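Local structure of oxalate biosynthetic component 1 (Burkholderia thailandensis, 5IKY) at residues Glu121-Val126 / Arg169-Ala174; Thr993-Val998 / Tyr1009-Gly1014; Tyr1032-Ala1037 / Val1056-Asp1061. The protein probably makes oxalate in a quorum sensing-dependent pathway, acting as a bifunctional enzyme that joins an alpha/beta serine hydrolase to an additional lyase activity. All coordinates share one frame; numbering follows the deposited sequence.

Contact 1 (Glu121-Val126 / Arg169-Ala174)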
loop_
_atom_site.group_PDB
_atom_site.type_symbol
_atom_site.label_atom_id
_atom_site.label_comp_id
_atom_site.label_asym_id
_atom_site.label_seq_id
_atom_site.Cartn_x
_atom_site.Cartn_y
_atom_site.Cartn_z
ATOM N N GLU A 121 -11.191 1.072 -36.510
ATOM C CA GLU A 121 -11.928 2.308 -36.764
ATOM C C GLU A 121 -12.486 2.361 -38.183
ATOM O O GLU A 121 -13.353 3.184 -38.485
ATOM C CB GLU A 121 -11.037 3.524 -36.500
ATOM C CG GLU A 121 -11.094 4.025 -35.062
ATOM C CD GLU A 121 -10.175 5.206 -34.816
ATOM O OE1 GLU A 121 -9.104 5.274 -35.456
ATOM O OE2 GLU A 121 -10.527 6.073 -33.987
ATOM N N ARG A 122 -11.988 1.483 -39.048
ATOM C CA ARG A 122 -12.510 1.368 -40.406
ATOM C C ARG A 122 -13.960 0.905 -40.401
ATOM O O ARG A 122 -14.741 1.270 -41.280
ATOM C CB ARG A 122 -11.661 0.403 -41.233
ATOM C CG ARG A 122 -10.383 1.001 -41.783
ATOM C CD ARG A 122 -9.788 0.093 -42.843
ATOM N NE ARG A 122 -8.736 0.751 -43.612
ATOM C CZ ARG A 122 -8.237 0.274 -44.747
ATOM N NH1 ARG A 122 -8.697 -0.866 -45.246
ATOM N NH2 ARG A 122 -7.281 0.935 -45.386
ATOM N N LEU A 123 -14.312 0.090 -39.412
ATOM C CA LEU A 123 -15.677 -0.398 -39.277
ATOM C C LEU A 123 -16.629 0.752 -38.957
ATOM O O LEU A 123 -16.323 1.616 -38.135
ATOM C CB LEU A 123 -15.758 -1.479 -38.197
ATOM C CG LEU A 123 -15.054 -2.797 -38.523
ATOM C CD1 LEU A 123 -14.975 -3.687 -37.293
ATOM C CD2 LEU A 123 -15.765 -3.515 -39.658
ATOM N N SER A 124 -17.781 0.759 -39.620
ATOM C CA SER A 124 -18.755 1.829 -39.450
ATOM C C SER A 124 -19.512 1.688 -38.135
ATOM O O SER A 124 -19.580 2.628 -37.343
ATOM C CB SER A 124 -19.741 1.847 -40.620
ATOM O OG SER A 124 -19.059 1.853 -41.863
ATOM N N SER A 125 -20.078 0.506 -37.910
ATOM C CA SER A 125 -20.867 0.240 -36.712
ATOM C C SER A 125 -20.011 0.274 -35.451
ATOM O O SER A 125 -19.068 -0.503 -35.311
ATOM C CB SER A 125 -21.567 -1.115 -36.829
ATOM O OG SER A 125 -22.270 -1.434 -35.640
ATOM N N VAL A 126 -20.347 1.175 -34.534
ATOM C CA VAL A 126 -19.617 1.287 -33.277
ATOM C C VAL A 126 -19.994 0.139 -32.339
ATOM O O VAL A 126 -19.212 -0.248 -31.469
ATOM C CB VAL A 126 -19.881 2.647 -32.584
ATOM C CG1 VAL A 126 -21.323 2.743 -32.107
ATOM C CG2 VAL A 126 -18.915 2.863 -31.425
ATOM N N ARG A 169 -17.930 -8.575 -42.661
ATOM C CA ARG A 169 -17.901 -8.537 -44.119
ATOM C C ARG A 169 -18.908 -7.535 -44.673
ATOM O O ARG A 169 -18.641 -6.856 -45.664
ATOM C CB ARG A 169 -18.181 -9.925 -44.698
ATOM C CG ARG A 169 -17.715 -10.092 -46.136
ATOM C CD ARG A 169 -18.301 -11.343 -46.772
ATOM N NE ARG A 169 -18.100 -12.530 -45.945
ATOM C CZ ARG A 169 -17.018 -13.299 -45.990
ATOM N NH1 ARG A 169 -16.927 -14.361 -45.199
ATOM N NH2 ARG A 169 -16.028 -13.008 -46.824
ATOM N N ALA A 170 -20.069 -7.452 -44.028
ATOM C CA ALA A 170 -21.123 -6.542 -44.458
ATOM C C ALA A 170 -20.749 -5.090 -44.182
ATOM O O ALA A 170 -20.860 -4.236 -45.062
ATOM C CB ALA A 170 -22.435 -6.891 -43.771
ATOM N N ASP A 171 -20.308 -4.818 -42.956
ATOM C CA ASP A 171 -19.878 -3.476 -42.573
ATOM C C ASP A 171 -18.685 -3.039 -43.412
ATOM O O ASP A 171 -18.686 -1.959 -44.000
ATOM C CB ASP A 171 -19.519 -3.423 -41.085
ATOM C CG ASP A 171 -19.280 -2.008 -40.590
ATOM O OD1 ASP A 171 -18.244 -1.414 -40.957
ATOM O OD2 ASP A 171 -20.120 -1.496 -39.820
ATOM N N ASN A 172 -17.662 -3.884 -43.457
ATOM C CA ASN A 172 -16.474 -3.581 -44.239
ATOM C C ASN A 172 -15.723 -4.862 -44.605
ATOM O O ASN A 172 -14.958 -5.400 -43.796
ATOM C CB ASN A 172 -15.557 -2.622 -43.470
ATOM C CG ASN A 172 -14.619 -1.852 -44.383
ATOM O OD1 ASN A 172 -14.154 -2.367 -45.397
ATOM N ND2 ASN A 172 -14.336 -0.608 -44.020
ATOM N N ALA A 173 -15.952 -5.343 -45.827
ATOM C CA ALA A 173 -15.328 -6.567 -46.309
ATOM C C ALA A 173 -13.794 -6.427 -46.443
ATOM O O ALA A 173 -13.110 -7.400 -46.724
ATOM C CB ALA A 173 -15.957 -6.991 -47.631
ATOM N N ALA A 174 -13.257 -5.225 -46.231
ATOM C CA ALA A 174 -11.835 -5.068 -45.961
ATOM C C ALA A 174 -11.586 -5.690 -44.595
ATOM O O ALA A 174 -11.538 -6.913 -44.505
ATOM C CB ALA A 174 -11.408 -3.590 -46.007
HETATM O O HOH W 1 -17.554 0.189 -43.285
#
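Asp171 reaches from helix 162-172 into the loop at Leu123-Ser125. Asp171 CB lies 4.0 Å from Leu123 CD2. With CG anti to the backbone N (chi1 -171°), the carboxylate faces two successive backbone N-H groups. Asp171 OD1 takes the one from Ser124 N at 2.6 Å, a nearly straight bond (166°) on its syn lone pair, while Leu123 CD2 brushes the same oxygen at 3.5 Å. Asp171 OD2 accepts from Ser125 N at 2.8 Å, again on the syn side but 16° out of the carboxylate plane. Both bonds fall just where helix 126-138 begins: Ser125 is its N-cap, and its OG caps Leu128 N, so the acid holds the loop that leads into that helix within the N-terminal domain. The far end of Leu123 meets Asn172 CB and also packs on Val129 and Ile132 of helix 126-138. One residue on from the acid, Asn172 works both ends of its amide. Asn172 ND2 makes a weak bond of 3.3 Å to Arg122 O, and Asn172 OD1 accepts from Ala174 N at 3.1 Å, closing an Asx turn. A water bridges Ser124 OG to Asp171 O, donating to the carbonyl.

Contact 2 (Thr993-Val998 / Tyr1009-Gly1014); sequences TAFNDV and YVIQPG
Thr993 OG1 is held by two hydrogen bonds, to Ser976 N and Asp991 OD1, and this fixes the rotation of the side chain. With OG1 anti to the carbonyl carbon (chi1 -58°), CB is left to rest on the face of the Tyr1009 ring. Thr993 CB sits there offset toward the rim, in a CH-pi contact 3.9 Å from the Tyr1009 centroid and 22° off the normal; its nearest ring atom is Tyr1009 CE1 at 3.6 Å. The phenol oxygen beyond it is hydrogen-bonded to Arg1052 NH1.

Two residues on, Phe995 turns its ring toward the backbone of 1009-1011. The Tyr1009 carbonyl oxygen meets the ring edge in its plane, 3.3 Å from Phe995 CD1. Ile1011 covers one face: its CB stands 4.2 Å from the Phe995 centroid, only 14° off the normal. Ile1011 CD1 lies against the root of the ring, 3.6 Å from Phe995 CB. Val1010 adds a looser touch, its CG1 4.4 Å from Phe995 CE1.

Phe995 belongs to a type I beta turn running from Ala994 to Asp997 after strand 988-992, closed by Asp997 N to Ala994 O. Asp997 itself is the N-cap of helix 998-1002, and its OD1 is hydrogen-bonded to His1069 ND1. An acid on this loop paired with a histidine farther along resembles the acid-histidine pair of an alpha/beta hydrolase triad and would be consistent with the serine-hydrolase chemistry of the enzyme. Phe995 also touches Val704 and Leu707, probably of the cap domain, which would put its ring near the junction of cap and hydrolase core.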
loop_
_atom_site.group_PDB
_atom_site.type_symbol
_atom_site.label_atom_id
_atom_site.label_comp_id
_atom_site.label_asym_id
_atom_site.label_seq_id
_atom_site.Cartn_x
_atom_site.Cartn_y
_atom_site.Cartn_z
ATOM N N THR A 993 13.028 13.896 1.760
ATOM C CA THR A 993 12.659 12.799 2.650
ATOM C C THR A 993 11.838 11.745 1.911
ATOM O O THR A 993 10.919 12.072 1.158
ATOM C CB THR A 993 11.870 13.311 3.873
ATOM O OG1 THR A 993 12.660 14.274 4.582
ATOM C CG2 THR A 993 11.522 12.164 4.810
ATOM N N ALA A 994 12.183 10.480 2.129
ATOM C CA ALA A 994 11.544 9.371 1.430
ATOM C C ALA A 994 10.315 8.843 2.169
ATOM O O ALA A 994 10.240 8.891 3.396
ATOM C CB ALA A 994 12.546 8.247 1.211
ATOM N N PHE A 995 9.355 8.329 1.406
ATOM C CA PHE A 995 8.118 7.800 1.969
ATOM C C PHE A 995 8.360 6.560 2.821
ATOM O O PHE A 995 7.706 6.363 3.842
ATOM C CB PHE A 995 7.125 7.478 0.852
ATOM C CG PHE A 995 5.940 6.673 1.306
ATOM C CD1 PHE A 995 4.950 7.251 2.086
ATOM C CD2 PHE A 995 5.809 5.343 0.942
ATOM C CE1 PHE A 995 3.855 6.514 2.501
ATOM C CE2 PHE A 995 4.717 4.600 1.352
ATOM C CZ PHE A 995 3.739 5.187 2.134
ATOM N N ASN A 996 9.304 5.724 2.398
ATOM C CA ASN A 996 9.608 4.501 3.132
ATOM C C ASN A 996 10.619 4.739 4.246
ATOM O O ASN A 996 11.047 3.799 4.918
ATOM C CB ASN A 996 10.123 3.420 2.184
ATOM C CG ASN A 996 11.256 3.908 1.312
ATOM O OD1 ASN A 996 11.241 5.044 0.839
ATOM N ND2 ASN A 996 12.250 3.054 1.099
ATOM N N ASP A 997 11.009 5.995 4.435
ATOM C CA ASP A 997 11.854 6.352 5.565
ATOM C C ASP A 997 10.978 6.434 6.808
ATOM O O ASP A 997 10.569 7.520 7.223
ATOM C CB ASP A 997 12.581 7.675 5.317
ATOM C CG ASP A 997 13.701 7.922 6.308
ATOM O OD1 ASP A 997 13.726 7.258 7.367
ATOM O OD2 ASP A 997 14.554 8.792 6.035
ATOM N N VAL A 998 10.695 5.276 7.394
ATOM C CA VAL A 998 9.738 5.184 8.486
ATOM C C VAL A 998 10.219 5.906 9.746
ATOM O O VAL A 998 9.409 6.397 10.530
ATOM C CB VAL A 998 9.418 3.710 8.823
ATOM C CG1 VAL A 998 8.727 3.045 7.648
ATOM C CG2 VAL A 998 10.684 2.955 9.203
ATOM N N TYR A 1009 5.008 14.031 3.029
ATOM C CA TYR A 1009 5.833 12.825 3.010
ATOM C C TYR A 1009 5.019 11.569 2.709
ATOM O O TYR A 1009 5.583 10.501 2.463
ATOM C CB TYR A 1009 6.558 12.646 4.347
ATOM C CG TYR A 1009 7.534 13.746 4.703
ATOM C CD1 TYR A 1009 8.129 14.526 3.719
ATOM C CD2 TYR A 1009 7.867 13.996 6.027
ATOM C CE1 TYR A 1009 9.023 15.530 4.049
ATOM C CE2 TYR A 1009 8.758 14.993 6.366
ATOM C CZ TYR A 1009 9.332 15.757 5.376
ATOM O OH TYR A 1009 10.216 16.751 5.720
ATOM N N VAL A 1010 3.696 11.697 2.736
ATOM C CA VAL A 1010 2.812 10.548 2.571
ATOM C C VAL A 1010 2.336 10.389 1.130
ATOM O O VAL A 1010 1.733 11.300 0.559
ATOM C CB VAL A 1010 1.583 10.656 3.494
ATOM C CG1 VAL A 1010 0.655 9.462 3.294
ATOM C CG2 VAL A 1010 2.023 10.762 4.945
ATOM N N ILE A 1011 2.605 9.222 0.550
ATOM C CA ILE A 1011 2.197 8.930 -0.819
ATOM C C ILE A 1011 0.815 8.286 -0.864
ATOM O O ILE A 1011 0.572 7.255 -0.237
ATOM C CB ILE A 1011 3.205 8.001 -1.533
ATOM C CG1 ILE A 1011 4.577 8.673 -1.628
ATOM C CG2 ILE A 1011 2.709 7.644 -2.928
ATOM C CD1 ILE A 1011 5.617 7.858 -2.379
ATOM N N GLN A 1012 -0.088 8.910 -1.611
ATOM C CA GLN A 1012 -1.431 8.376 -1.817
ATOM C C GLN A 1012 -1.583 7.921 -3.274
ATOM O O GLN A 1012 -0.758 8.277 -4.113
ATOM C CB GLN A 1012 -2.481 9.431 -1.440
ATOM C CG GLN A 1012 -2.089 10.295 -0.247
ATOM C CD GLN A 1012 -3.148 10.295 0.835
ATOM O OE1 GLN A 1012 -3.551 9.238 1.322
ATOM N NE2 GLN A 1012 -3.615 11.481 1.210
ATOM N N PRO A 1013 -2.621 7.114 -3.578
ATOM C CA PRO A 1013 -2.832 6.640 -4.956
ATOM C C PRO A 1013 -2.737 7.740 -6.015
ATOM O O PRO A 1013 -3.476 8.720 -5.958
ATOM C CB PRO A 1013 -4.246 6.063 -4.908
ATOM C CG PRO A 1013 -4.382 5.565 -3.516
ATOM C CD PRO A 1013 -3.575 6.493 -2.639
ATOM N N GLY A 1014 -1.822 7.572 -6.964
ATOM C CA GLY A 1014 -1.589 8.576 -7.985
ATOM C C GLY A 1014 -0.323 8.323 -8.779
ATOM O O GLY A 1014 0.122 7.181 -8.895
#

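Contact 3 (Tyr1032-Ala1037 / Val1056-Asp1061)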
loop_
_atom_site.group_PDB
_atom_site.type_symbol
_atom_site.label_atom_id
_atom_site.label_comp_id
_atom_site.label_asym_id
_atom_site.label_seq_id
_atom_site.Cartn_x
_atom_site.Cartn_y
_atom_site.Cartn_z
ATOM N N TYR A 1032 18.131 2.515 -9.738
ATOM C CA TYR A 1032 17.010 3.385 -9.389
ATOM C C TYR A 1032 17.418 4.787 -8.941
ATOM O O TYR A 1032 18.304 4.957 -8.103
ATOM C CB TYR A 1032 16.163 2.737 -8.291
ATOM C CG TYR A 1032 15.184 3.694 -7.649
ATOM C CD1 TYR A 1032 14.024 4.078 -8.311
ATOM C CD2 TYR A 1032 15.424 4.220 -6.384
ATOM C CE1 TYR A 1032 13.129 4.958 -7.730
ATOM C CE2 TYR A 1032 14.536 5.101 -5.798
ATOM C CZ TYR A 1032 13.389 5.465 -6.475
ATOM O OH TYR A 1032 12.501 6.341 -5.894
ATOM N N ARG A 1033 16.750 5.783 -9.514
ATOM C CA ARG A 1033 16.856 7.168 -9.069
ATOM C C ARG A 1033 15.456 7.760 -8.949
ATOM O O ARG A 1033 14.581 7.454 -9.758
ATOM C CB ARG A 1033 17.697 8.002 -10.039
ATOM C CG ARG A 1033 19.171 7.641 -10.102
ATOM C CD ARG A 1033 19.879 8.539 -11.106
ATOM N NE ARG A 1033 21.311 8.274 -11.196
ATOM C CZ ARG A 1033 21.851 7.325 -11.954
ATOM N NH1 ARG A 1033 21.074 6.541 -12.691
ATOM N NH2 ARG A 1033 23.166 7.158 -11.974
ATOM N N TYR A 1034 15.235 8.605 -7.946
ATOM C CA TYR A 1034 13.924 9.227 -7.780
ATOM C C TYR A 1034 13.825 10.538 -8.567
ATOM O O TYR A 1034 13.649 11.611 -7.992
ATOM C CB TYR A 1034 13.601 9.453 -6.290
ATOM C CG TYR A 1034 14.690 10.110 -5.459
ATOM C CD1 TYR A 1034 15.714 9.357 -4.894
ATOM C CD2 TYR A 1034 14.672 11.477 -5.207
ATOM C CE1 TYR A 1034 16.701 9.953 -4.126
ATOM C CE2 TYR A 1034 15.652 12.079 -4.441
ATOM C CZ TYR A 1034 16.666 11.313 -3.905
ATOM O OH TYR A 1034 17.645 11.910 -3.144
ATOM N N ASP A 1035 13.932 10.436 -9.890
ATOM C CA ASP A 1035 13.770 11.592 -10.771
ATOM C C ASP A 1035 12.333 12.094 -10.754
ATOM O O ASP A 1035 12.079 13.289 -10.917
ATOM C CB ASP A 1035 14.172 11.251 -12.206
ATOM C CG ASP A 1035 15.348 10.301 -12.279
ATOM O OD1 ASP A 1035 16.353 10.541 -11.585
ATOM O OD2 ASP A 1035 15.282 9.324 -13.056
ATOM N N HIS A 1036 11.402 11.169 -10.539
ATOM C CA HIS A 1036 9.973 11.467 -10.546
ATOM C C HIS A 1036 9.559 12.421 -9.429
ATOM O O HIS A 1036 8.446 12.950 -9.441
ATOM C CB HIS A 1036 9.173 10.169 -10.426
ATOM C CG HIS A 1036 9.470 9.399 -9.178
ATOM N ND1 HIS A 1036 10.537 8.532 -9.075
ATOM C CD2 HIS A 1036 8.850 9.376 -7.974
ATOM C CE1 HIS A 1036 10.558 8.004 -7.864
ATOM N NE2 HIS A 1036 9.545 8.500 -7.176
ATOM N N ALA A 1037 10.455 12.620 -8.466
ATOM C CA ALA A 1037 10.194 13.477 -7.316
ATOM C C ALA A 1037 9.781 14.887 -7.732
ATOM O O ALA A 1037 10.365 15.475 -8.644
ATOM C CB ALA A 1037 11.418 13.530 -6.417
ATOM N N VAL A 1056 9.376 10.889 -3.185
ATOM C CA VAL A 1056 10.677 10.274 -2.974
ATOM C C VAL A 1056 10.531 8.965 -2.207
ATOM O O VAL A 1056 9.807 8.894 -1.213
ATOM C CB VAL A 1056 11.634 11.210 -2.204
ATOM C CG1 VAL A 1056 12.994 10.553 -2.016
ATOM C CG2 VAL A 1056 11.778 12.540 -2.928
ATOM N N PHE A 1057 11.204 7.925 -2.686
ATOM C CA PHE A 1057 11.306 6.676 -1.941
ATOM C C PHE A 1057 12.623 5.990 -2.279
ATOM O O PHE A 1057 13.247 6.297 -3.294
ATOM C CB PHE A 1057 10.114 5.756 -2.231
ATOM C CG PHE A 1057 10.046 5.266 -3.650
ATOM C CD1 PHE A 1057 9.384 6.000 -4.620
ATOM C CD2 PHE A 1057 10.626 4.058 -4.009
ATOM C CE1 PHE A 1057 9.315 5.547 -5.925
ATOM C CE2 PHE A 1057 10.561 3.602 -5.311
ATOM C CZ PHE A 1057 9.906 4.347 -6.271
ATOM N N LEU A 1058 13.050 5.071 -1.421
ATOM C CA LEU A 1058 14.334 4.408 -1.597
ATOM C C LEU A 1058 14.175 2.895 -1.656
ATOM O O LEU A 1058 13.555 2.293 -0.779
ATOM C CB LEU A 1058 15.291 4.786 -0.465
ATOM C CG LEU A 1058 15.472 6.280 -0.194
ATOM C CD1 LEU A 1058 16.435 6.501 0.963
ATOM C CD2 LEU A 1058 15.953 7.001 -1.445
ATOM N N LEU A 1059 14.740 2.287 -2.692
ATOM C CA LEU A 1059 14.706 0.838 -2.835
ATOM C C LEU A 1059 15.833 0.193 -2.041
ATOM O O LEU A 1059 16.912 0.769 -1.899
ATOM C CB LEU A 1059 14.805 0.438 -4.308
ATOM C CG LEU A 1059 13.588 0.747 -5.185
ATOM C CD1 LEU A 1059 13.781 0.186 -6.587
ATOM C CD2 LEU A 1059 12.314 0.203 -4.552
ATOM N N ASP A 1060 15.577 -1.002 -1.514
ATOM C CA ASP A 1060 16.618 -1.764 -0.838
ATOM C C ASP A 1060 17.225 -2.767 -1.818
ATOM O O ASP A 1060 16.978 -2.687 -3.022
ATOM C CB ASP A 1060 16.063 -2.465 0.409
ATOM C CG ASP A 1060 15.212 -3.682 0.080
ATOM O OD1 ASP A 1060 14.690 -3.765 -1.049
ATOM O OD2 ASP A 1060 15.057 -4.555 0.960
ATOM N N ASP A 1061 18.006 -3.711 -1.305
ATOM C CA ASP A 1061 18.676 -4.686 -2.160
ATOM C C ASP A 1061 17.695 -5.651 -2.827
ATOM O O ASP A 1061 17.981 -6.200 -3.891
ATOM C CB ASP A 1061 19.717 -5.467 -1.357
ATOM C CG ASP A 1061 20.808 -4.574 -0.795
ATOM O OD1 ASP A 1061 20.961 -3.437 -1.291
ATOM O OD2 ASP A 1061 21.514 -5.009 0.140
#
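The two backbones run antiparallel and splay apart, from 5.4 Å between the CA atoms of Ala1037 and Val1056 to 7.4 Å between those of Tyr1032 and Leu1059. Tyr1032 fills the wider end: CG anti to the backbone N (chi1 167°) sends its ring across the gap. Tyr1032 OH donates to Phe1057 O at 2.7 Å, arriving 38° out of the carbonyl plane. Tyr1032 OH also stands 3.1 Å above the centre of the Phe1057 ring, and the two rings form an offset stack, centroids 4.8 Å apart and planes at 29°. Leu1059 CG lies over one face of the Tyr1032 ring. These loops flank the antiparallel strands 1038-1043 and 1049-1054 at one edge of the alpha/beta hydrolase sheet, and the aromatic cluster of Tyr1032, His1036 and Phe1057 lies between the two loops. His1036 meets Phe1057 rim to rim, with NE2 3.2 Å from Phe1057 CE1 while hydrogen-bonded to Gly1055 O. Tyr1034 opens a type I turn to Ala1037. Val1056 CG1 sits over the centre of the Tyr1034 ring in a CH-pi contact, 3.8 Å from the centroid, and Val1056 CG2 turns to Ala1037 CB at 3.6 Å. The phenol tip of Tyr1034 bonds to Tyr1074 O.

Each contact closes before the next opens along the chain. Contact 1 lies in the N-terminal domain, its centre 49 Å from that of contact 2 and 48 Å from that of contact 3, with nothing touching between them. Contacts 2 and 3 share the C-terminal hydrolase domain, their centres 11 Å apart. Segments 993-998 and 1056-1061 follow strands 988-992 and 1049-1054, parallel neighbours in the mixed sheet. A probable backbone bond, Phe995 N to Val1056 O at 2.7 Å, continues that pairing, and the Asn996 side chain probably adds a second to Leu1058 N. The loop bearing Asp997 is thus tied to segment 1056-1061 on either side of Phe1057 in sequence, whereas contact 1 belongs to a separate part of this multidomain enzyme.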